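Local coordinates for protein immunoreactive 84kD antigen PG93 (Porphyromonas gingivalis, PDB 5M11) that serves as PorZ, an essential bacterial surface component of the type IX secretion system, and binds calcium and zinc ions, at residues A[125-130]-A[150-154]; A[145-151]-A[163-167]; A[313-317]-A[328-333]; A[316-321]-A[637-642]. All blocks are in the same frame, centred on the assembly; numbering follows the deposited sequence.

Interaction 1. Residues A[125-130]-A[150-154]; sequences AGGFGL and VTDVA
V150 and the tight hairpin turn 126-129 offer a worked example of how a backbone bond and a small apolar cluster join neighbouring sheets. V150 N donates to G126 O at 2.9 Å with an almost straight N-H...O angle of 174°, approaching from 30° off the carbonyl plane. The same oxygen also takes the weak bond from G129 N that helps define the type I turn, and so ties the turn to the next strand.

From this anchor the V150 side chain reaches back over the hairpin. Its CB rests 3.7 Å from G129 O. CG1, placed anti to the backbone N (chi1 169°), heads for A125 and comes 3.7 Å from its CB. CG2 takes the other branch and lies 3.7 Å from the carbonyl carbon of G129, with CB of L130 a little farther on.

V153, on the far side of a classic beta bulge formed by T151 and D152 opposite L164, extends the cluster. Its CG1 meets A125 CB at 4.1 Å, and its CG2 meets L130 CD2 at 3.7 Å, L130 and V153 crossing at about a right angle. D152 OD1 accepts V153 N through its anti lone pair and forms a salt bridge with R114, while OD2 takes L199 N. All the touching residues are buried.

An apolar seam of this kind, between the first strand of one four-stranded sheet and the hairpin of the preceding one, is characteristic of blade-to-blade packing in a beta-propeller.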
loop_
_atom_site.group_PDB
_atom_site.type_symbol
_atom_site.label_atom_id
_atom_site.label_comp_id
_atom_site.label_asym_id
_atom_site.label_seq_id
_atom_site.Cartn_x
_atom_site.Cartn_y
_atom_site.Cartn_z
ATOM N N ALA A 125 -0.081 -5.270 -26.594
ATOM C CA ALA A 125 0.897 -4.369 -27.192
ATOM C C ALA A 125 1.383 -3.453 -26.113
ATOM O O ALA A 125 0.566 -2.757 -25.512
ATOM C CB ALA A 125 0.265 -3.570 -28.329
ATOM N N GLY A 126 2.686 -3.481 -25.844
ATOM C CA GLY A 126 3.310 -2.641 -24.829
ATOM C C GLY A 126 4.762 -2.282 -25.110
ATOM O O GLY A 126 5.213 -2.336 -26.258
ATOM N N GLY A 127 5.496 -1.913 -24.059
ATOM C CA GLY A 127 6.899 -1.529 -24.167
ATOM C C GLY A 127 7.840 -2.710 -24.315
ATOM O O GLY A 127 9.057 -2.517 -24.447
ATOM N N PHE A 128 7.274 -3.940 -24.272
ATOM C CA PHE A 128 7.944 -5.245 -24.369
ATOM C C PHE A 128 7.773 -5.841 -25.760
ATOM O O PHE A 128 8.411 -6.863 -26.062
ATOM C CB PHE A 128 7.374 -6.239 -23.308
ATOM C CG PHE A 128 5.865 -6.315 -23.277
ATOM C CD1 PHE A 128 5.175 -7.148 -24.156
ATOM C CD2 PHE A 128 5.128 -5.480 -22.443
ATOM C CE1 PHE A 128 3.775 -7.128 -24.211
ATOM C CE2 PHE A 128 3.731 -5.478 -22.483
ATOM C CZ PHE A 128 3.061 -6.300 -23.367
ATOM N N GLY A 129 6.855 -5.253 -26.545
ATOM C CA GLY A 129 6.521 -5.709 -27.886
ATOM C C GLY A 129 5.049 -6.049 -28.038
ATOM O O GLY A 129 4.188 -5.371 -27.465
ATOM N N LEU A 130 4.750 -7.092 -28.842
ATOM C CA LEU A 130 3.394 -7.564 -29.073
ATOM C C LEU A 130 3.302 -9.020 -28.670
ATOM O O LEU A 130 3.867 -9.853 -29.357
ATOM C CB LEU A 130 2.943 -7.351 -30.530
ATOM C CG LEU A 130 1.516 -7.816 -30.882
ATOM C CD1 LEU A 130 0.472 -7.125 -30.006
ATOM C CD2 LEU A 130 1.203 -7.577 -32.343
ATOM N N VAL A 150 5.440 -1.159 -28.920
ATOM C CA VAL A 150 4.378 -1.356 -29.915
ATOM C C VAL A 150 3.196 -0.499 -29.428
ATOM O O VAL A 150 2.566 -0.812 -28.425
ATOM C CB VAL A 150 3.996 -2.843 -30.147
ATOM C CG1 VAL A 150 2.720 -2.964 -30.986
ATOM C CG2 VAL A 150 5.140 -3.601 -30.803
ATOM N N THR A 151 2.943 0.603 -30.116
ATOM C CA THR A 151 1.930 1.606 -29.821
ATOM C C THR A 151 0.478 1.033 -29.806
ATOM O O THR A 151 -0.288 1.413 -28.915
ATOM C CB THR A 151 2.129 2.734 -30.825
ATOM O OG1 THR A 151 3.421 3.295 -30.569
ATOM C CG2 THR A 151 1.059 3.805 -30.751
ATOM N N ASP A 152 0.091 0.162 -30.757
ATOM C CA ASP A 152 -1.281 -0.362 -30.806
ATOM C C ASP A 152 -1.388 -1.633 -31.660
ATOM O O ASP A 152 -0.458 -1.949 -32.404
ATOM C CB ASP A 152 -2.246 0.711 -31.366
ATOM C CG ASP A 152 -3.632 0.702 -30.732
ATOM O OD1 ASP A 152 -4.125 -0.395 -30.377
ATOM O OD2 ASP A 152 -4.238 1.777 -30.630
ATOM N N VAL A 153 -2.515 -2.355 -31.551
ATOM C CA VAL A 153 -2.731 -3.564 -32.318
ATOM C C VAL A 153 -4.223 -3.647 -32.768
ATOM O O VAL A 153 -5.130 -3.109 -32.103
ATOM C CB VAL A 153 -2.232 -4.857 -31.573
ATOM C CG1 VAL A 153 -3.006 -5.155 -30.283
ATOM C CG2 VAL A 153 -2.185 -6.081 -32.499
ATOM N N ALA A 154 -4.441 -4.277 -33.938
ATOM C CA ALA A 154 -5.750 -4.482 -34.510
ATOM C C ALA A 154 -5.773 -5.794 -35.331
ATOM O O ALA A 154 -4.818 -6.129 -36.025
ATOM C CB ALA A 154 -6.150 -3.296 -35.365
#

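Interaction 2. Residues A[145-151]-A[163-167]; sequences AKGTKVT and MLKEG
T151 N reaches L164 O at 2.8 Å, but the N-H...O angle of only 121° makes this a weak bond, and one residue back along the antiparallel hairpin V150 lies next to K165. The side chains carry the rest.

T151 CG2, anti to the backbone N (chi1 -64° for OG1), lies against L164 CD2 at 3.6 Å. On its other branch OG1 hydrogen-bonds to a water, which donates to K149 O (2.6 Å) and accepts from E166 N (2.8 Å), bridging the two segments where direct backbone bonding fails. K149 NZ adds a weak bond to T151 OG1.

On the V150 side of the hairpin, M163 passes at about a right angle to V150, its CG 3.9 Å from V150 CG1. The methionine chain then bends at its last torsion, and CE arrives 4.1 Å from A145 CB. The A145 methyl is shared with the K165 stem, CD lying 3.8 Å from A145 CB. T148 CG2 meets the carboxylate of E166, while a long salt bridge links K165 NZ to E166 OE1.

A145 to T148 form a type II turn leading into strand 150-155. Beyond the hairpin, M163 and K165 touch F170 of strand 168-173, M163 also touches W184, and L164 packs on V196 and L199 of strand 196-202, in the following sheet.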
loop_
_atom_site.group_PDB
_atom_site.type_symbol
_atom_site.label_atom_id
_atom_site.label_comp_id
_atom_site.label_asym_id
_atom_site.label_seq_id
_atom_site.Cartn_x
_atom_site.Cartn_y
_atom_site.Cartn_z
ATOM N N ALA A 145 8.042 -8.234 -32.319
ATOM C CA ALA A 145 8.769 -6.980 -32.031
ATOM C C ALA A 145 9.377 -6.962 -30.609
ATOM O O ALA A 145 9.476 -5.886 -30.019
ATOM C CB ALA A 145 7.852 -5.786 -32.215
ATOM N N LYS A 146 9.755 -8.163 -30.056
ATOM C CA LYS A 146 10.293 -8.373 -28.707
ATOM C C LYS A 146 11.239 -7.249 -28.319
ATOM O O LYS A 146 12.161 -6.957 -29.074
ATOM C CB LYS A 146 11.010 -9.719 -28.637
ATOM C CG LYS A 146 10.858 -10.428 -27.304
ATOM C CD LYS A 146 11.423 -11.859 -27.329
ATOM C CE LYS A 146 10.469 -12.910 -27.872
ATOM N NZ LYS A 146 11.040 -14.283 -27.761
ATOM N N GLY A 147 10.937 -6.572 -27.208
ATOM C CA GLY A 147 11.723 -5.465 -26.675
ATOM C C GLY A 147 11.612 -4.134 -27.389
ATOM O O GLY A 147 12.494 -3.287 -27.245
ATOM N N THR A 148 10.537 -3.908 -28.128
ATOM C CA THR A 148 10.303 -2.659 -28.845
ATOM C C THR A 148 8.917 -2.174 -28.495
ATOM O O THR A 148 7.976 -2.967 -28.537
ATOM C CB THR A 148 10.476 -2.869 -30.363
ATOM O OG1 THR A 148 11.753 -3.460 -30.595
ATOM C CG2 THR A 148 10.302 -1.582 -31.191
ATOM N N LYS A 149 8.777 -0.879 -28.166
ATOM C CA LYS A 149 7.472 -0.325 -27.844
ATOM C C LYS A 149 6.593 -0.468 -29.073
ATOM O O LYS A 149 7.016 -0.064 -30.152
ATOM C CB LYS A 149 7.580 1.153 -27.387
ATOM C CG LYS A 149 6.264 1.746 -26.889
ATOM C CD LYS A 149 6.385 3.177 -26.459
ATOM C CE LYS A 149 5.081 3.936 -26.606
ATOM N NZ LYS A 149 4.737 4.205 -28.034
ATOM N N VAL A 150 5.440 -1.159 -28.920
ATOM C CA VAL A 150 4.378 -1.356 -29.915
ATOM C C VAL A 150 3.196 -0.499 -29.428
ATOM O O VAL A 150 2.566 -0.812 -28.425
ATOM C CB VAL A 150 3.996 -2.843 -30.147
ATOM C CG1 VAL A 150 2.720 -2.964 -30.986
ATOM C CG2 VAL A 150 5.140 -3.601 -30.803
ATOM N N THR A 151 2.943 0.603 -30.116
ATOM C CA THR A 151 1.930 1.606 -29.821
ATOM C C THR A 151 0.478 1.033 -29.806
ATOM O O THR A 151 -0.288 1.413 -28.915
ATOM C CB THR A 151 2.129 2.734 -30.825
ATOM O OG1 THR A 151 3.421 3.295 -30.569
ATOM C CG2 THR A 151 1.059 3.805 -30.751
ATOM N N MET A 163 -0.119 -3.842 -36.762
ATOM C CA MET A 163 0.763 -3.414 -35.679
ATOM C C MET A 163 1.315 -2.014 -35.952
ATOM O O MET A 163 1.801 -1.739 -37.055
ATOM C CB MET A 163 1.917 -4.451 -35.513
ATOM C CG MET A 163 3.163 -3.980 -34.760
ATOM S SD MET A 163 4.213 -5.416 -34.304
ATOM C CE MET A 163 5.415 -5.307 -35.539
ATOM N N LEU A 164 1.239 -1.140 -34.943
ATOM C CA LEU A 164 1.786 0.198 -35.050
ATOM C C LEU A 164 2.993 0.298 -34.121
ATOM O O LEU A 164 2.818 0.213 -32.905
ATOM C CB LEU A 164 0.702 1.232 -34.715
ATOM C CG LEU A 164 1.064 2.714 -34.726
ATOM C CD1 LEU A 164 1.359 3.235 -36.144
ATOM C CD2 LEU A 164 -0.072 3.503 -34.169
ATOM N N LYS A 165 4.214 0.355 -34.689
ATOM C CA LYS A 165 5.420 0.509 -33.891
ATOM C C LYS A 165 6.313 1.528 -34.565
ATOM O O LYS A 165 6.379 1.597 -35.805
ATOM C CB LYS A 165 6.160 -0.811 -33.586
ATOM C CG LYS A 165 6.921 -1.477 -34.731
ATOM C CD LYS A 165 7.848 -2.611 -34.250
ATOM C CE LYS A 165 8.628 -3.285 -35.370
ATOM N NZ LYS A 165 9.660 -2.402 -35.998
ATOM N N GLU A 166 6.945 2.377 -33.732
ATOM C CA GLU A 166 7.828 3.462 -34.127
ATOM C C GLU A 166 7.243 4.264 -35.331
ATOM O O GLU A 166 7.943 4.514 -36.304
ATOM C CB GLU A 166 9.230 2.920 -34.449
ATOM C CG GLU A 166 9.941 2.205 -33.313
ATOM C CD GLU A 166 11.091 1.313 -33.752
ATOM O OE1 GLU A 166 11.023 0.754 -34.872
ATOM O OE2 GLU A 166 12.035 1.126 -32.948
ATOM N N GLY A 167 5.975 4.652 -35.260
ATOM C CA GLY A 167 5.348 5.461 -36.308
ATOM C C GLY A 167 5.142 4.800 -37.661
ATOM O O GLY A 167 4.929 5.482 -38.669
HETATM O O HOH W 1 6.496 2.347 -31.016
#

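Interaction 3. Residues A[313-317]-A[328-333]; sequences DNDFY and AASGLW. With ZN (zinc ion), chain H.
D315 sets its CB 3.4 Å from S330 CB, while its OD2 binds a zinc ion at 2.1 Å. CG stands anti to the carbonyl carbon of its own residue (chi1 -52°), which carries the carboxylate to the ion; H340, through NE2, is a second ligand. Neighbouring S330 OG offers D313 OD1 a weak bond of 3.4 Å.

K345 belongs to the next shell, its NZ forming a salt bridge with D313 OD2 and a hydrogen bond with D315 O. D313 OD2 also accepts a weak bond from D315 N, consistent with a carboxylate that braces the loop.

This loop leads into the first strand of a beta-propeller blade, where Y317 and E318 form a classic beta bulge opposite A329. Y317 N gives A329 O a weak bond at 3.1 Å.

Farther along, the Y317 ring runs out past the carbonyls of S330 and G331 toward W333, CZ lying 3.7 Å from W333 CB. The Y317 hydroxyl is hydrogen-bonded to K425, and W333 NE1 to S469. On the other flank F316 CD1 packs against A328 CB at 3.5 Å, and the same F316 ring has a cation-pi contact with K345.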
loop_
_atom_site.group_PDB
_atom_site.type_symbol
_atom_site.label_atom_id
_atom_site.label_comp_id
_atom_site.label_asym_id
_atom_site.label_seq_id
_atom_site.Cartn_x
_atom_site.Cartn_y
_atom_site.Cartn_z
ATOM N N ASP A 313 -6.771 7.086 0.148
ATOM C CA ASP A 313 -5.654 6.662 -0.703
ATOM C C ASP A 313 -4.902 5.524 0.011
ATOM O O ASP A 313 -5.271 5.161 1.128
ATOM C CB ASP A 313 -4.721 7.836 -1.075
ATOM C CG ASP A 313 -4.203 8.699 0.063
ATOM O OD1 ASP A 313 -4.062 9.928 -0.142
ATOM O OD2 ASP A 313 -3.870 8.140 1.130
ATOM N N ASN A 314 -3.887 4.936 -0.634
ATOM C CA ASN A 314 -3.136 3.826 -0.040
ATOM C C ASN A 314 -1.785 4.309 0.508
ATOM O O ASN A 314 -0.808 3.544 0.497
ATOM C CB ASN A 314 -2.928 2.706 -1.063
ATOM C CG ASN A 314 -4.189 2.168 -1.692
ATOM O OD1 ASN A 314 -5.112 1.729 -1.006
ATOM N ND2 ASN A 314 -4.201 2.086 -3.017
ATOM N N ASP A 315 -1.746 5.571 1.031
ATOM C CA ASP A 315 -0.518 6.201 1.534
ATOM C C ASP A 315 -0.489 6.285 3.073
ATOM O O ASP A 315 -1.277 6.994 3.680
ATOM C CB ASP A 315 -0.321 7.594 0.910
ATOM C CG ASP A 315 -0.394 7.693 -0.606
ATOM O OD1 ASP A 315 -0.865 6.730 -1.249
ATOM O OD2 ASP A 315 -0.043 8.757 -1.145
ATOM N N PHE A 316 0.425 5.538 3.697
ATOM C CA PHE A 316 0.541 5.480 5.151
ATOM C C PHE A 316 1.973 5.847 5.542
ATOM O O PHE A 316 2.773 4.997 5.951
ATOM C CB PHE A 316 0.078 4.102 5.688
ATOM C CG PHE A 316 -1.384 3.858 5.361
ATOM C CD1 PHE A 316 -2.374 4.110 6.306
ATOM C CD2 PHE A 316 -1.777 3.473 4.075
ATOM C CE1 PHE A 316 -3.725 3.973 5.976
ATOM C CE2 PHE A 316 -3.125 3.370 3.739
ATOM C CZ PHE A 316 -4.089 3.607 4.693
ATOM N N TYR A 317 2.291 7.147 5.350
ATOM C CA TYR A 317 3.567 7.763 5.679
ATOM C C TYR A 317 3.747 7.672 7.189
ATOM O O TYR A 317 4.802 7.252 7.671
ATOM C CB TYR A 317 3.602 9.229 5.180
ATOM C CG TYR A 317 4.884 9.940 5.548
ATOM C CD1 TYR A 317 6.015 9.842 4.743
ATOM C CD2 TYR A 317 4.995 10.643 6.749
ATOM C CE1 TYR A 317 7.222 10.432 5.114
ATOM C CE2 TYR A 317 6.203 11.212 7.145
ATOM C CZ TYR A 317 7.313 11.117 6.316
ATOM O OH TYR A 317 8.506 11.704 6.679
ATOM N N ALA A 328 -4.052 8.073 10.324
ATOM C CA ALA A 328 -3.032 7.999 9.286
ATOM C C ALA A 328 -2.929 9.282 8.463
ATOM O O ALA A 328 -3.940 9.930 8.160
ATOM C CB ALA A 328 -3.318 6.833 8.373
ATOM N N ALA A 329 -1.679 9.628 8.110
ATOM C CA ALA A 329 -1.280 10.781 7.300
ATOM C C ALA A 329 -0.638 10.269 6.035
ATOM O O ALA A 329 0.261 9.426 6.096
ATOM C CB ALA A 329 -0.311 11.672 8.074
ATOM N N SER A 330 -1.101 10.740 4.892
ATOM C CA SER A 330 -0.580 10.236 3.637
ATOM C C SER A 330 0.606 11.054 3.118
ATOM O O SER A 330 1.596 10.446 2.709
ATOM C CB SER A 330 -1.693 10.163 2.594
ATOM O OG SER A 330 -2.186 11.437 2.224
ATOM N N GLY A 331 0.477 12.397 3.144
ATOM C CA GLY A 331 1.418 13.411 2.650
ATOM C C GLY A 331 2.890 13.077 2.727
ATOM O O GLY A 331 3.333 12.468 3.700
ATOM N N LEU A 332 3.653 13.485 1.703
ATOM C CA LEU A 332 5.081 13.185 1.555
ATOM C C LEU A 332 6.048 14.203 2.216
ATOM O O LEU A 332 5.697 15.368 2.446
ATOM C CB LEU A 332 5.412 13.073 0.057
ATOM C CG LEU A 332 5.498 11.654 -0.523
ATOM C CD1 LEU A 332 4.137 10.941 -0.519
ATOM C CD2 LEU A 332 6.035 11.685 -1.937
ATOM N N TRP A 333 7.280 13.723 2.515
ATOM C CA TRP A 333 8.392 14.493 3.092
ATOM C C TRP A 333 9.606 14.440 2.149
ATOM O O TRP A 333 9.811 13.462 1.418
ATOM C CB TRP A 333 8.776 13.979 4.514
ATOM C CG TRP A 333 9.997 14.616 5.151
ATOM C CD1 TRP A 333 10.020 15.710 5.968
ATOM C CD2 TRP A 333 11.367 14.179 5.028
ATOM N NE1 TRP A 333 11.315 15.996 6.343
ATOM C CE2 TRP A 333 12.162 15.073 5.779
ATOM C CE3 TRP A 333 12.005 13.136 4.324
ATOM C CZ2 TRP A 333 13.559 14.947 5.862
ATOM C CZ3 TRP A 333 13.388 13.015 4.403
ATOM C CH2 TRP A 333 14.150 13.910 5.163
HETATM ZN ZN ZN H . -0.087 9.566 -3.082
#

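Interaction 4. Residues A[316-321]-A[637-642]; sequences FYEMRF and LSLALN. With ZN (zinc ion), chain F; GOL (glycerol), chain R.
S638 OG donates to F316 O at 2.7 Å, the one direct hydrogen bond between the two segments; the other direct contacts are van der Waals in kind. The hydroxyl approaches from above the carbonyl plane, 44° out of it, and not along a lone pair. OG gets there by standing between its own backbone N and carbonyl carbon.

M319 bends round the same hydroxyl: its CG lies in the plane of the F316 ring, at the edge, and its CE folds over the S638 backbone. M319 CB and A640 CB sit 4.3 Å apart, and A640 CB touches F321 CB at 4.0 Å. At the far end N642 CB stands over one face of the F321 ring, 3.9 Å from the centroid, a CH-pi contact with the amide turned only 24° from the ring plane. Y649 also meets this ring.

Between the strands a glycerol, probably from the crystallisation liquor, lies with O2 near both M319 O (2.9 Å) and L639 O (2.7 Å). It also bonds D592. A zinc ion is bound by E318 OE1 at 2.3 Å, by glycerol O1 and by a water.

Strands 318-321 and 637-642 run nearly parallel, 10° apart, yet belong to separate four-stranded antiparallel sheets. They are the leading strands of the first and last blades of the second propeller, and their meeting, typical of ring closure in a beta-propeller, lines a zinc-binding site.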
loop_
_atom_site.group_PDB
_atom_site.type_symbol
_atom_site.label_atom_id
_atom_site.label_comp_id
_atom_site.label_asym_id
_atom_site.label_seq_id
_atom_site.Cartn_x
_atom_site.Cartn_y
_atom_site.Cartn_z
ATOM N N PHE A 316 0.425 5.538 3.697
ATOM C CA PHE A 316 0.541 5.480 5.151
ATOM C C PHE A 316 1.973 5.847 5.542
ATOM O O PHE A 316 2.773 4.997 5.951
ATOM C CB PHE A 316 0.078 4.102 5.688
ATOM C CG PHE A 316 -1.384 3.858 5.361
ATOM C CD1 PHE A 316 -2.374 4.110 6.306
ATOM C CD2 PHE A 316 -1.777 3.473 4.075
ATOM C CE1 PHE A 316 -3.725 3.973 5.976
ATOM C CE2 PHE A 316 -3.125 3.370 3.739
ATOM C CZ PHE A 316 -4.089 3.607 4.693
ATOM N N TYR A 317 2.291 7.147 5.350
ATOM C CA TYR A 317 3.567 7.763 5.679
ATOM C C TYR A 317 3.747 7.672 7.189
ATOM O O TYR A 317 4.802 7.252 7.671
ATOM C CB TYR A 317 3.602 9.229 5.180
ATOM C CG TYR A 317 4.884 9.940 5.548
ATOM C CD1 TYR A 317 6.015 9.842 4.743
ATOM C CD2 TYR A 317 4.995 10.643 6.749
ATOM C CE1 TYR A 317 7.222 10.432 5.114
ATOM C CE2 TYR A 317 6.203 11.212 7.145
ATOM C CZ TYR A 317 7.313 11.117 6.316
ATOM O OH TYR A 317 8.506 11.704 6.679
ATOM N N GLU A 318 2.711 8.083 7.928
ATOM C CA GLU A 318 2.701 8.039 9.378
ATOM C C GLU A 318 1.326 7.541 9.823
ATOM O O GLU A 318 0.321 7.865 9.193
ATOM C CB GLU A 318 3.091 9.405 10.002
ATOM C CG GLU A 318 3.069 9.482 11.537
ATOM C CD GLU A 318 4.217 8.982 12.414
ATOM O OE1 GLU A 318 5.190 8.393 11.889
ATOM O OE2 GLU A 318 4.117 9.164 13.651
ATOM N N MET A 319 1.318 6.673 10.849
ATOM C CA MET A 319 0.145 6.078 11.474
ATOM C C MET A 319 0.287 6.066 12.983
ATOM O O MET A 319 1.392 5.882 13.488
ATOM C CB MET A 319 -0.070 4.624 11.036
ATOM C CG MET A 319 -0.338 4.376 9.592
ATOM S SD MET A 319 -0.981 2.681 9.523
ATOM C CE MET A 319 0.454 1.719 9.875
ATOM N N ARG A 320 -0.833 6.150 13.702
ATOM C CA ARG A 320 -0.903 6.082 15.162
ATOM C C ARG A 320 -2.150 5.278 15.526
ATOM O O ARG A 320 -3.129 5.345 14.789
ATOM C CB ARG A 320 -0.972 7.513 15.791
ATOM C CG ARG A 320 0.279 8.420 15.675
ATOM C CD ARG A 320 1.470 8.005 16.549
ATOM N NE ARG A 320 1.090 7.784 17.953
ATOM C CZ ARG A 320 1.841 7.179 18.877
ATOM N NH1 ARG A 320 3.053 6.721 18.569
ATOM N NH2 ARG A 320 1.390 7.036 20.117
ATOM N N PHE A 321 -2.144 4.531 16.642
ATOM C CA PHE A 321 -3.363 3.832 17.071
ATOM C C PHE A 321 -3.765 4.318 18.458
ATOM O O PHE A 321 -3.031 4.091 19.416
ATOM C CB PHE A 321 -3.227 2.309 17.046
ATOM C CG PHE A 321 -4.578 1.639 16.963
ATOM C CD1 PHE A 321 -5.174 1.392 15.734
ATOM C CD2 PHE A 321 -5.276 1.298 18.114
ATOM C CE1 PHE A 321 -6.437 0.803 15.660
ATOM C CE2 PHE A 321 -6.551 0.735 18.036
ATOM C CZ PHE A 321 -7.119 0.485 16.811
ATOM N N LEU A 637 6.493 1.463 5.515
ATOM C CA LEU A 637 6.670 2.868 5.883
ATOM C C LEU A 637 6.270 3.166 7.324
ATOM O O LEU A 637 6.870 4.052 7.948
ATOM C CB LEU A 637 5.838 3.744 4.922
ATOM C CG LEU A 637 6.562 4.221 3.656
ATOM C CD1 LEU A 637 6.767 3.095 2.652
ATOM C CD2 LEU A 637 5.821 5.363 3.012
ATOM N N SER A 638 5.232 2.447 7.834
ATOM C CA SER A 638 4.684 2.621 9.177
ATOM C C SER A 638 4.073 1.331 9.769
ATOM O O SER A 638 3.792 0.369 9.054
ATOM C CB SER A 638 3.625 3.718 9.162
ATOM O OG SER A 638 2.625 3.471 8.189
ATOM N N LEU A 639 3.878 1.351 11.101
ATOM C CA LEU A 639 3.258 0.337 11.958
ATOM C C LEU A 639 2.308 1.015 13.007
ATOM O O LEU A 639 2.450 2.214 13.307
ATOM C CB LEU A 639 4.332 -0.509 12.685
ATOM C CG LEU A 639 5.188 -1.499 11.880
ATOM C CD1 LEU A 639 6.154 -2.222 12.779
ATOM C CD2 LEU A 639 4.340 -2.508 11.086
ATOM N N ALA A 640 1.328 0.245 13.535
ATOM C CA ALA A 640 0.351 0.639 14.567
ATOM C C ALA A 640 -0.283 -0.608 15.055
ATOM O O ALA A 640 -0.554 -1.491 14.250
ATOM C CB ALA A 640 -0.700 1.594 14.017
ATOM N N LEU A 641 -0.497 -0.726 16.351
ATOM C CA LEU A 641 -1.029 -1.951 16.922
ATOM C C LEU A 641 -2.257 -1.700 17.792
ATOM O O LEU A 641 -2.235 -0.841 18.680
ATOM C CB LEU A 641 0.104 -2.595 17.743
ATOM C CG LEU A 641 -0.167 -3.855 18.539
ATOM C CD1 LEU A 641 -0.272 -5.049 17.632
ATOM C CD2 LEU A 641 0.925 -4.072 19.527
ATOM N N ASN A 642 -3.314 -2.487 17.546
ATOM C CA ASN A 642 -4.553 -2.468 18.308
ATOM C C ASN A 642 -4.373 -3.480 19.432
ATOM O O ASN A 642 -4.669 -4.667 19.263
ATOM C CB ASN A 642 -5.738 -2.789 17.386
ATOM C CG ASN A 642 -7.117 -2.752 18.018
ATOM O OD1 ASN A 642 -7.306 -2.698 19.241
ATOM N ND2 ASN A 642 -8.127 -2.830 17.171
HETATM ZN ZN ZN F . 5.068 6.656 13.458
HETATM C C1 GOL R . 5.291 4.851 15.933
HETATM O O1 GOL R . 5.856 5.952 15.242
HETATM C C2 GOL R . 3.845 4.682 15.537
HETATM O O2 GOL R . 3.779 4.406 14.137
HETATM C C3 GOL R . 3.164 3.582 16.319
HETATM O O3 GOL R . 1.828 3.935 16.668
HETATM O O HOH W 2 7.226 6.652 12.563
#

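In the fold
The four contacts fall into two groups in separate regions of the chain. Interactions 1 and 2 share V150 and T151 on strand 150-155, with centres 5 Å apart: one faces the preceding sheet, the other joins that strand and the turn before it to strand 160-165 of the same hairpin, and F128 O to G147 N (2.8 Å) probably adds a bond between them. Interactions 3 and 4 share F316 and Y317, with centres 10 Å apart, and A329 N to E318 O (2.9 Å) is a probable strand bond linking them. Each of these two carries a zinc ion, on D315 and on E318 respectively, whereas the first pair lies away from the metal sites. Interactions 1 and 3 have centres 35 Å apart and do not touch.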